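Local coordinates for protein ribonuclease (Chelonia mydas, PDB 2ZPO) that probably cleaves RNA on the 3' side of pyrimidine nucleotides, as a secreted endonuclease of the pancreatic ribonuclease family, at residues F76-C81 with Q101-A106. Residues are numbered along the deposited sequence; the frame is centred on the assembly and turned at random.
Sequences FALTTC and QRIRIA
F76 and Q101 form one hydrogen-bonded antiparallel pair on the long hairpin of strands 69-83 and 94-108, in the V-shaped sheet of the pancreatic ribonuclease fold. Two backbone hydrogen bonds close this pair: F76 N gives a nearly straight bond to Q101 O at 2.8 Å, and Q101 N returns one to F76 O at 3.0 Å. From this pair the two segments lead away in different directions, their axes set 76° apart, and F76, L78 and I103 come together in the angle between them. The ring of F76 and the side chain of I103 cross at about a right angle. CG1 of I103 lies 3.9 Å from CD1 of F76, approaching the ring obliquely, and the terminal CD1 of the isoleucine touches the same ring carbon. I103 holds CG1 between its own backbone N and carbonyl carbon (chi1 62°), which sends that arm to F76 while CG2, the other branch, goes to L78. Both methyls of L78 come up against this branch from the same side; its CD1 also reaches the CB of Q101, whose chain it crosses nearly perpendicularly. V47 of the neighbouring strand 43-47 packs on both F76 and L78, and Y115 of strand 111-118 packs on I103, so this apolar cluster ties together both arms of the sheet. L78 also lies against T45, which probably takes part in substrate binding. R102 turns away from the cluster and hydrogen-bonds through NE to the carbonyl of S72. Within the cluster, CD2 of L78 meets CG2 of I103 at 3.8 Å.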
ATOM      1  N   PHE A  76      -3.668  -8.876  -6.843  1.00 14.93           N
ATOM      2  CA  PHE A  76      -2.971  -7.709  -7.361  1.00 13.91           C
ATOM      3  C   PHE A  76      -1.464  -7.880  -7.260  1.00 14.06           C
ATOM      4  O   PHE A  76      -1.000  -8.544  -6.351  1.00 14.22           O
ATOM      5  CB  PHE A  76      -3.347  -6.461  -6.542  1.00 14.35           C
ATOM      6  CG  PHE A  76      -4.793  -6.082  -6.650  1.00 13.17           C
ATOM      7  CD1 PHE A  76      -5.685  -6.411  -5.643  1.00 16.57           C
ATOM      8  CD2 PHE A  76      -5.281  -5.437  -7.793  1.00 18.37           C
ATOM      9  CE1 PHE A  76      -7.036  -6.075  -5.749  1.00 17.04           C
ATOM     10  CE2 PHE A  76      -6.640  -5.111  -7.892  1.00 13.85           C
ATOM     11  CZ  PHE A  76      -7.506  -5.406  -6.852  1.00 12.89           C
ATOM     12  N   ALA A  77      -0.727  -7.288  -8.208  1.00 14.39           N
ATOM     13  CA  ALA A  77       0.723  -7.143  -8.049  1.00 13.89           C
ATOM     14  C   ALA A  77       0.957  -6.200  -6.856  1.00 14.14           C
ATOM     15  O   ALA A  77       0.369  -5.112  -6.776  1.00 15.29           O
ATOM     16  CB  ALA A  77       1.340  -6.552  -9.302  1.00 14.81           C
ATOM     17  N   LEU A  78       1.838  -6.608  -5.946  1.00 13.78           N
ATOM     18  CA  LEU A  78       2.159  -5.861  -4.718  1.00 14.24           C
ATOM     19  C   LEU A  78       3.650  -5.747  -4.514  1.00 15.25           C
ATOM     20  O   LEU A  78       4.403  -6.655  -4.892  1.00 14.78           O
ATOM     21  CB  LEU A  78       1.603  -6.589  -3.491  1.00 14.02           C
ATOM     22  CG  LEU A  78       0.133  -6.966  -3.449  1.00 13.83           C
ATOM     23  CD1 LEU A  78      -0.158  -7.687  -2.160  1.00 17.30           C
ATOM     24  CD2 LEU A  78      -0.765  -5.726  -3.575  1.00 14.79           C
ATOM     25  N   THR A  79       4.078  -4.634  -3.927  1.00 14.54           N
ATOM     26  CA  THR A  79       5.424  -4.565  -3.361  1.00 15.07           C
ATOM     27  C   THR A  79       5.279  -4.174  -1.899  1.00 16.04           C
ATOM     28  O   THR A  79       4.598  -3.181  -1.570  1.00 15.53           O
ATOM     29  CB  THR A  79       6.301  -3.532  -4.077  1.00 15.88           C
ATOM     30  OG1 THR A  79       6.308  -3.841  -5.476  1.00 15.01           O
ATOM     31  CG2 THR A  79       7.760  -3.559  -3.534  1.00 15.16           C
ATOM     32  N   THR A  80       5.930  -4.945  -1.037  1.00 17.09           N
ATOM     33  CA  THR A  80       5.867  -4.730   0.406  1.00 18.27           C
ATOM     34  C   THR A  80       7.236  -4.306   0.885  1.00 18.74           C
ATOM     35  O   THR A  80       8.232  -4.979   0.600  1.00 19.12           O
ATOM     36  CB  THR A  80       5.332  -5.988   1.153  1.00 19.15           C
ATOM     37  OG1 THR A  80       4.097  -6.399   0.550  1.00 21.68           O
ATOM     38  CG2 THR A  80       5.083  -5.668   2.588  1.00 21.13           C
ATOM     39  N   CYS A  81       7.273  -3.176   1.594  1.00 18.26           N
ATOM     40  CA  CYS A  81       8.498  -2.594   2.107  1.00 17.92           C
ATOM     41  C   CYS A  81       8.479  -2.662   3.628  1.00 18.68           C
ATOM     42  O   CYS A  81       7.474  -2.322   4.242  1.00 17.51           O
ATOM     43  CB  CYS A  81       8.599  -1.130   1.670  1.00 18.64           C
ATOM     44  SG  CYS A  81       8.503  -0.910  -0.121  1.00 18.43           S
ATOM     45  N   GLN A 101      -1.284 -11.129  -4.860  1.00 14.58           N
ATOM     46  CA  GLN A 101      -2.116 -11.576  -3.744  1.00 14.65           C
ATOM     47  C   GLN A 101      -3.401 -10.770  -3.717  1.00 13.89           C
ATOM     48  O   GLN A 101      -3.399  -9.595  -4.123  1.00 13.62           O
ATOM     49  CB  GLN A 101      -1.381 -11.342  -2.428  1.00 14.51           C
ATOM     50  CG  GLN A 101      -0.121 -12.204  -2.233  1.00 18.17           C
ATOM     51  CD  GLN A 101       0.418 -12.051  -0.843  1.00 21.15           C
ATOM     52  OE1 GLN A 101      -0.054 -12.706   0.093  1.00 26.79           O
ATOM     53  NE2 GLN A 101       1.359 -11.143  -0.678  1.00 21.74           N
ATOM     54  N   ARG A 102      -4.481 -11.414  -3.262  1.00 13.50           N
ATOM     55  CA  ARG A 102      -5.679 -10.647  -2.888  1.00 12.31           C
ATOM     56  C   ARG A 102      -5.336  -9.786  -1.675  1.00 12.53           C
ATOM     57  O   ARG A 102      -4.391 -10.061  -0.920  1.00 12.69           O
ATOM     58  CB  ARG A 102      -6.883 -11.564  -2.589  1.00 12.59           C
ATOM     59  CG  ARG A 102      -7.314 -12.419  -3.806  1.00 16.53           C
ATOM     60  CD  ARG A 102      -8.281 -13.543  -3.413  1.00 18.94           C
ATOM     61  NE  ARG A 102      -9.475 -13.058  -2.746  1.00 22.11           N
ATOM     62  CZ  ARG A 102      -9.919 -13.441  -1.551  1.00 22.65           C
ATOM     63  NH1 ARG A 102      -9.289 -14.373  -0.846  1.00 24.88           N
ATOM     64  NH2 ARG A 102     -11.038 -12.910  -1.078  1.00 23.00           N
ATOM     65  N   ILE A 103      -6.109  -8.724  -1.495  1.00 11.23           N
ATOM     66  CA  ILE A 103      -5.846  -7.786  -0.401  1.00 11.73           C
ATOM     67  C   ILE A 103      -7.104  -7.494   0.415  1.00 12.19           C
ATOM     68  O   ILE A 103      -8.235  -7.596  -0.094  1.00 11.96           O
ATOM     69  CB  ILE A 103      -5.215  -6.435  -0.894  1.00 12.35           C
ATOM     70  CG1 ILE A 103      -6.155  -5.679  -1.846  1.00 10.70           C
ATOM     71  CG2 ILE A 103      -3.841  -6.702  -1.532  1.00 11.54           C
ATOM     72  CD1 ILE A 103      -5.702  -4.260  -2.226  1.00 12.00           C
ATOM     73  N   ARG A 104      -6.866  -7.084   1.673  1.00 11.70           N
ATOM     74  CA  ARG A 104      -7.922  -6.727   2.620  1.00 11.76           C
ATOM     75  C   ARG A 104      -7.701  -5.267   2.949  1.00 12.00           C
ATOM     76  O   ARG A 104      -6.600  -4.886   3.387  1.00 11.37           O
ATOM     77  CB  ARG A 104      -7.826  -7.588   3.903  1.00 11.68           C
ATOM     78  CG  ARG A 104      -8.867  -7.219   4.951  1.00 13.92           C
ATOM     79  CD  ARG A 104      -8.911  -8.202   6.094  1.00 16.70           C
ATOM     80  NE  ARG A 104      -9.470  -9.468   5.627  1.00 15.74           N
ATOM     81  CZ  ARG A 104      -9.527 -10.571   6.353  1.00 21.20           C
ATOM     82  NH1 ARG A 104      -9.058 -10.555   7.603  1.00 20.55           N
ATOM     83  NH2 ARG A 104     -10.048 -11.669   5.821  1.00 22.80           N
ATOM     84  N   ILE A 105      -8.685  -4.454   2.630  1.00 12.40           N
ATOM     85  CA  ILE A 105      -8.611  -3.011   2.906  1.00 12.29           C
ATOM     86  C   ILE A 105      -9.787  -2.578   3.816  1.00 13.20           C
ATOM     87  O   ILE A 105     -10.736  -3.324   3.980  1.00 13.33           O
ATOM     88  CB  ILE A 105      -8.563  -2.157   1.582  1.00 13.03           C
ATOM     89  CG1 ILE A 105      -9.861  -2.299   0.773  1.00 13.68           C
ATOM     90  CG2 ILE A 105      -7.343  -2.556   0.750  1.00 14.35           C
ATOM     91  CD1 ILE A 105      -9.911  -1.373  -0.472  1.00 14.91           C
ATOM     92  N   ALA A 106      -9.680  -1.392   4.415  1.00 13.21           N
ATOM     93  CA  ALA A 106     -10.824  -0.791   5.110  1.00 13.77           C
ATOM     94  C   ALA A 106     -11.459   0.206   4.180  1.00 14.58           C
ATOM     95  O   ALA A 106     -10.757   1.038   3.571  1.00 14.92           O
ATOM     96  CB  ALA A 106     -10.368  -0.082   6.379  1.00 14.21           C
TER